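Local atomic coordinates of ecdysteroid-phosphate phosphatase (Bombyx mori, PDB entry 3C7T), a protein that removes phosphate from inactive ecdysteroid phosphates, chiefly ecdysone 22-phosphate, to release the active hormones, and also shows protein tyrosine phosphatase activity. Residues H12-V24 with Y54-Q67. Sequence-based numbering, arbitrary orientation.
Sequences HGERVDLTYGPWV and YVKDTPLTRLGWFQ. With WO4 (tungstate(VI)ion), chain E.
Thr58 lies crosswise against Asp17 and Arg15: its CG2 sits 3.6 Å from Arg15 NE, while its OG1, anti to the backbone N (chi1 -168°), accepts from Asp17 N. Asp17 holds the Arg15 guanidinium side-on, NE on OD1 and NH2 on OD2, both through syn lone pairs. Arg15 NH1 is thereby turned to the tungstate, donating to its O3 over 2.7 Å. Beside it His12, the residue that carries the tele-phosphohistidine intermediate, binds tungsten through NE2 at 2.5 Å. A leucine in place of Arg15 would probably leave the Asp17 carboxylate without its cationic mate and take one donor from the oxyanion. His12 ND1 donates a hydrogen bond to Gly13 O, which lies in the plane of the imidazole; this fixes the ring's rotation and turns NE2 to the ligand, as in other members of the histidine phosphatase superfamily, to which this PGM-homology domain belongs.

Behind this layer a single beta bridge pairs Arg15 with Leu60: Val16 N donates to Pro59 O (172° at the hydrogen) and Thr61 N to Glu14 O. Glu14, its side chain lying perpendicular to that of Thr61, receives Thr61 OG1 on the anti lone pair of OE1, 2.6 Å away; the same OG1 takes Gly64 N and so caps helix 62-77. Glu14 OE2 is hydrogen-bonded to Ser251 of the second subunit. Gln67 OE1 accepts from Glu14 N, 2.9 Å. Farther along, the Trp23 ring is sandwiched between Val16 CG1 and Val24 CG2, and its CZ2 meets Pro59 CD at 3.5 Å.

The contact thus ties the loop leaving strand 5-11 to the start of helix 62-77, with helix 91-104 packed against His12, Arg15 and Leu60.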
loop_
_atom_site.group_PDB
_atom_site.type_symbol
_atom_site.label_atom_id
_atom_site.label_comp_id
_atom_site.label_asym_id
_atom_site.label_seq_id
_atom_site.Cartn_x
_atom_site.Cartn_y
_atom_site.Cartn_z
ATOM N N HIS A 12 -0.584 4.730 14.178
ATOM C CA HIS A 12 -0.035 3.529 13.566
ATOM C C HIS A 12 -0.695 3.295 12.190
ATOM O O HIS A 12 -1.756 3.868 11.881
ATOM C CB HIS A 12 -0.321 2.340 14.474
ATOM C CG HIS A 12 -1.781 2.151 14.738
ATOM N ND1 HIS A 12 -2.659 1.660 13.785
ATOM C CD2 HIS A 12 -2.522 2.419 15.838
ATOM C CE1 HIS A 12 -3.877 1.625 14.302
ATOM N NE2 HIS A 12 -3.821 2.101 15.539
ATOM N N GLY A 13 -0.076 2.438 11.371
ATOM C CA GLY A 13 -0.605 2.120 10.055
ATOM C C GLY A 13 -1.687 1.055 10.148
ATOM O O GLY A 13 -2.123 0.679 11.244
ATOM N N GLU A 14 -2.112 0.566 8.983
ATOM C CA GLU A 14 -3.196 -0.428 8.856
ATOM C C GLU A 14 -2.943 -1.686 9.684
ATOM O O GLU A 14 -1.863 -2.271 9.611
ATOM C CB GLU A 14 -3.353 -0.822 7.377
ATOM C CG GLU A 14 -4.446 -1.861 7.114
ATOM C CD GLU A 14 -4.598 -2.207 5.643
ATOM O OE1 GLU A 14 -3.759 -2.963 5.087
ATOM O OE2 GLU A 14 -5.596 -1.741 5.047
ATOM N N ARG A 15 -3.952 -2.098 10.462
ATOM C CA ARG A 15 -3.822 -3.254 11.368
ATOM C C ARG A 15 -4.268 -4.564 10.720
ATOM O O ARG A 15 -5.327 -4.609 10.061
ATOM C CB ARG A 15 -4.719 -3.021 12.603
ATOM C CG ARG A 15 -4.164 -1.980 13.561
ATOM C CD ARG A 15 -5.208 -1.562 14.554
ATOM N NE ARG A 15 -5.659 -2.637 15.455
ATOM C CZ ARG A 15 -6.278 -2.420 16.623
ATOM N NH1 ARG A 15 -6.529 -1.181 17.026
ATOM N NH2 ARG A 15 -6.648 -3.445 17.405
ATOM N N VAL A 16 -3.533 -5.655 10.971
ATOM C CA VAL A 16 -3.981 -6.955 10.473
ATOM C C VAL A 16 -5.384 -7.297 11.027
ATOM O O VAL A 16 -6.263 -7.721 10.293
ATOM C CB VAL A 16 -2.997 -8.110 10.853
ATOM C CG1 VAL A 16 -3.612 -9.472 10.512
ATOM C CG2 VAL A 16 -1.653 -7.922 10.111
ATOM N N ASP A 17 -5.574 -7.148 12.333
ATOM C CA ASP A 17 -6.835 -7.601 12.984
ATOM C C ASP A 17 -8.084 -6.843 12.508
ATOM O O ASP A 17 -9.205 -7.380 12.580
ATOM C CB ASP A 17 -6.699 -7.626 14.518
ATOM C CG ASP A 17 -6.535 -6.248 15.141
ATOM O OD1 ASP A 17 -6.330 -5.235 14.443
ATOM O OD2 ASP A 17 -6.569 -6.159 16.395
ATOM N N LEU A 18 -7.899 -5.629 11.989
ATOM C CA LEU A 18 -9.045 -4.857 11.493
ATOM C C LEU A 18 -9.282 -5.049 9.999
ATOM O O LEU A 18 -10.351 -4.669 9.474
ATOM C CB LEU A 18 -8.873 -3.358 11.786
ATOM C CG LEU A 18 -8.786 -2.958 13.267
ATOM C CD1 LEU A 18 -8.772 -1.426 13.464
ATOM C CD2 LEU A 18 -9.908 -3.633 14.090
ATOM N N THR A 19 -8.289 -5.613 9.322
ATOM C CA THR A 19 -8.354 -5.853 7.883
ATOM C C THR A 19 -8.859 -7.247 7.550
ATOM O O THR A 19 -9.487 -7.440 6.505
ATOM C CB THR A 19 -6.940 -5.664 7.267
ATOM O OG1 THR A 19 -6.499 -4.336 7.549
ATOM C CG2 THR A 19 -6.929 -5.906 5.750
ATOM N N TYR A 20 -8.583 -8.203 8.444
ATOM C CA TYR A 20 -8.966 -9.604 8.264
ATOM C C TYR A 20 -9.918 -10.068 9.357
ATOM O O TYR A 20 -10.200 -9.343 10.277
ATOM C CB TYR A 20 -7.722 -10.494 8.310
ATOM C CG TYR A 20 -6.703 -10.149 7.231
ATOM C CD1 TYR A 20 -5.781 -9.118 7.424
ATOM C CD2 TYR A 20 -6.677 -10.852 6.024
ATOM C CE1 TYR A 20 -4.833 -8.780 6.421
ATOM C CE2 TYR A 20 -5.731 -10.521 5.023
ATOM C CZ TYR A 20 -4.827 -9.498 5.235
ATOM O OH TYR A 20 -3.898 -9.189 4.243
ATOM N N GLY A 21 -10.408 -11.285 9.224
ATOM C CA GLY A 21 -11.230 -11.912 10.259
ATOM C C GLY A 21 -10.362 -12.747 11.198
ATOM O O GLY A 21 -9.409 -12.216 11.786
ATOM N N PRO A 22 -10.687 -14.050 11.354
ATOM C CA PRO A 22 -9.936 -14.907 12.298
ATOM C C PRO A 22 -8.566 -15.326 11.739
ATOM O O PRO A 22 -8.314 -16.504 11.475
ATOM C CB PRO A 22 -10.876 -16.107 12.505
ATOM C CG PRO A 22 -11.653 -16.190 11.247
ATOM C CD PRO A 22 -11.781 -14.786 10.692
ATOM N N TRP A 23 -7.668 -14.358 11.566
ATOM C CA TRP A 23 -6.439 -14.609 10.802
ATOM C C TRP A 23 -5.467 -15.566 11.497
ATOM O O TRP A 23 -4.795 -16.352 10.819
ATOM C CB TRP A 23 -5.737 -13.280 10.393
ATOM C CG TRP A 23 -5.113 -12.588 11.519
ATOM C CD1 TRP A 23 -5.737 -11.798 12.452
ATOM C CD2 TRP A 23 -3.721 -12.610 11.869
ATOM N NE1 TRP A 23 -4.815 -11.341 13.371
ATOM C CE2 TRP A 23 -3.570 -11.810 13.031
ATOM C CE3 TRP A 23 -2.579 -13.217 11.307
ATOM C CZ2 TRP A 23 -2.318 -11.608 13.659
ATOM C CZ3 TRP A 23 -1.313 -12.994 11.936
ATOM C CH2 TRP A 23 -1.206 -12.192 13.090
ATOM N N VAL A 24 -5.450 -15.563 12.833
ATOM C CA VAL A 24 -4.530 -16.434 13.580
ATOM C C VAL A 24 -4.891 -17.924 13.398
ATOM O O VAL A 24 -4.053 -18.684 12.898
ATOM C CB VAL A 24 -4.356 -15.982 15.064
ATOM C CG1 VAL A 24 -3.572 -17.029 15.866
ATOM C CG2 VAL A 24 -3.672 -14.617 15.111
ATOM N N TYR A 54 -0.226 -12.662 19.414
ATOM C CA TYR A 54 -0.563 -11.956 18.157
ATOM C C TYR A 54 -2.052 -11.683 18.007
ATOM O O TYR A 54 -2.430 -10.704 17.352
ATOM C CB TYR A 54 -0.015 -12.673 16.917
ATOM C CG TYR A 54 1.479 -12.470 16.736
ATOM C CD1 TYR A 54 1.998 -11.192 16.471
ATOM C CD2 TYR A 54 2.379 -13.546 16.831
ATOM C CE1 TYR A 54 3.360 -10.986 16.309
ATOM C CE2 TYR A 54 3.767 -13.344 16.656
ATOM C CZ TYR A 54 4.239 -12.061 16.398
ATOM O OH TYR A 54 5.578 -11.817 16.222
ATOM N N VAL A 55 -2.892 -12.546 18.576
ATOM C CA VAL A 55 -4.338 -12.238 18.664
ATOM C C VAL A 55 -4.542 -10.938 19.458
ATOM O O VAL A 55 -5.264 -10.038 19.029
ATOM C CB VAL A 55 -5.145 -13.396 19.299
ATOM C CG1 VAL A 55 -6.591 -13.004 19.487
ATOM C CG2 VAL A 55 -5.059 -14.632 18.447
ATOM N N LYS A 56 -3.885 -10.837 20.605
ATOM C CA LYS A 56 -4.015 -9.672 21.500
ATOM C C LYS A 56 -3.282 -8.415 21.035
ATOM O O LYS A 56 -3.613 -7.294 21.463
ATOM C CB LYS A 56 -3.503 -10.042 22.895
ATOM C CG LYS A 56 -4.341 -11.100 23.599
ATOM C CD LYS A 56 -3.639 -11.676 24.808
ATOM C CE LYS A 56 -4.620 -12.508 25.599
ATOM N NZ LYS A 56 -4.014 -13.773 26.115
ATOM N N ASP A 57 -2.277 -8.594 20.186
ATOM C CA ASP A 57 -1.327 -7.520 19.879
ATOM C C ASP A 57 -0.979 -7.614 18.396
ATOM O O ASP A 57 0.080 -8.114 18.018
ATOM C CB ASP A 57 -0.087 -7.644 20.805
ATOM C CG ASP A 57 0.922 -6.480 20.644
ATOM O OD1 ASP A 57 0.497 -5.315 20.359
ATOM O OD2 ASP A 57 2.140 -6.752 20.826
ATOM N N THR A 58 -1.909 -7.135 17.565
ATOM C CA THR A 58 -1.834 -7.287 16.096
ATOM C C THR A 58 -0.583 -6.682 15.426
ATOM O O THR A 58 -0.105 -5.623 15.842
ATOM C CB THR A 58 -3.100 -6.688 15.452
ATOM O OG1 THR A 58 -3.166 -7.077 14.072
ATOM C CG2 THR A 58 -3.104 -5.161 15.601
ATOM N N PRO A 59 -0.029 -7.361 14.403
ATOM C CA PRO A 59 0.989 -6.745 13.529
ATOM C C PRO A 59 0.331 -5.710 12.612
ATOM O O PRO A 59 -0.900 -5.706 12.464
ATOM C CB PRO A 59 1.437 -7.912 12.649
ATOM C CG PRO A 59 0.974 -9.156 13.336
ATOM C CD PRO A 59 -0.287 -8.765 14.044
ATOM N N LEU A 60 1.146 -4.870 11.972
ATOM C CA LEU A 60 0.680 -4.137 10.779
ATOM C C LEU A 60 0.581 -5.077 9.594
ATOM O O LEU A 60 1.328 -6.042 9.509
ATOM C CB LEU A 60 1.681 -3.051 10.389
ATOM C CG LEU A 60 2.016 -1.910 11.341
ATOM C CD1 LEU A 60 3.048 -1.015 10.660
ATOM C CD2 LEU A 60 0.727 -1.122 11.691
ATOM N N THR A 61 -0.298 -4.737 8.652
ATOM C CA THR A 61 -0.337 -5.369 7.330
ATOM C C THR A 61 0.887 -4.864 6.551
ATOM O O THR A 61 1.569 -3.920 7.001
ATOM C CB THR A 61 -1.587 -4.934 6.561
ATOM O OG1 THR A 61 -1.601 -3.513 6.463
ATOM C CG2 THR A 61 -2.848 -5.422 7.323
ATOM N N ARG A 62 1.147 -5.475 5.394
ATOM C CA ARG A 62 2.164 -4.951 4.454
ATOM C C ARG A 62 1.863 -3.498 4.110
ATOM O O ARG A 62 2.775 -2.660 4.097
ATOM C CB ARG A 62 2.278 -5.824 3.191
ATOM C CG ARG A 62 2.836 -7.260 3.416
ATOM C CD ARG A 62 4.271 -7.279 3.942
ATOM N NE ARG A 62 5.211 -6.617 3.027
ATOM C CZ ARG A 62 5.811 -7.197 1.990
ATOM N NH1 ARG A 62 5.556 -8.454 1.686
ATOM N NH2 ARG A 62 6.651 -6.490 1.223
ATOM N N LEU A 63 0.593 -3.193 3.855
ATOM C CA LEU A 63 0.189 -1.835 3.522
ATOM C C LEU A 63 0.498 -0.916 4.707
ATOM O O LEU A 63 0.902 0.217 4.526
ATOM C CB LEU A 63 -1.302 -1.776 3.212
ATOM C CG LEU A 63 -1.849 -0.384 2.909
ATOM C CD1 LEU A 63 -0.926 0.404 1.947
ATOM C CD2 LEU A 63 -3.269 -0.481 2.399
ATOM N N GLY A 64 0.269 -1.397 5.925
ATOM C CA GLY A 64 0.527 -0.570 7.123
ATOM C C GLY A 64 1.979 -0.137 7.245
ATOM O O GLY A 64 2.268 1.014 7.554
ATOM N N TRP A 65 2.906 -1.065 7.014
ATOM C CA TRP A 65 4.328 -0.718 6.872
ATOM C C TRP A 65 4.556 0.321 5.777
ATOM O O TRP A 65 5.281 1.283 5.993
ATOM C CB TRP A 65 5.137 -1.960 6.539
ATOM C CG TRP A 65 5.455 -2.769 7.729
ATOM C CD1 TRP A 65 4.658 -3.715 8.317
ATOM C CD2 TRP A 65 6.670 -2.730 8.484
ATOM N NE1 TRP A 65 5.323 -4.279 9.404
ATOM C CE2 TRP A 65 6.555 -3.691 9.515
ATOM C CE3 TRP A 65 7.868 -1.985 8.372
ATOM C CZ2 TRP A 65 7.585 -3.921 10.454
ATOM C CZ3 TRP A 65 8.895 -2.218 9.298
ATOM C CH2 TRP A 65 8.742 -3.185 10.318
ATOM N N PHE A 66 3.931 0.121 4.619
ATOM C CA PHE A 66 4.101 1.032 3.461
ATOM C C PHE A 66 3.579 2.441 3.742
ATOM O O PHE A 66 4.213 3.442 3.412
ATOM C CB PHE A 66 3.376 0.424 2.259
ATOM C CG PHE A 66 3.581 1.171 0.983
ATOM C CD1 PHE A 66 4.833 1.235 0.383
ATOM C CD2 PHE A 66 2.505 1.799 0.367
ATOM C CE1 PHE A 66 5.007 1.937 -0.837
ATOM C CE2 PHE A 66 2.666 2.495 -0.856
ATOM C CZ PHE A 66 3.930 2.568 -1.441
ATOM N N GLN A 67 2.418 2.529 4.396
ATOM C CA GLN A 67 1.895 3.828 4.864
ATOM C C GLN A 67 2.879 4.565 5.756
ATOM O O GLN A 67 3.095 5.772 5.580
ATOM C CB GLN A 67 0.572 3.618 5.629
ATOM C CG GLN A 67 -0.550 3.107 4.720
ATOM C CD GLN A 67 -1.825 2.659 5.475
ATOM O OE1 GLN A 67 -1.766 2.260 6.654
ATOM N NE2 GLN A 67 -2.989 2.657 4.768
HETATM W W WO4 E . -5.669 2.473 17.158
HETATM O O1 WO4 E . -5.398 4.341 16.738
HETATM O O2 WO4 E . -7.198 2.682 18.410
HETATM O O3 WO4 E . -6.438 1.230 15.815
HETATM O O4 WO4 E . -4.323 1.608 18.297
HETATM O O HOH W 1 -5.665 1.132 4.829
HETATM O O HOH W 2 -4.511 -6.488 18.525
HETATM O O HOH W 3 -4.557 -9.935 15.837
#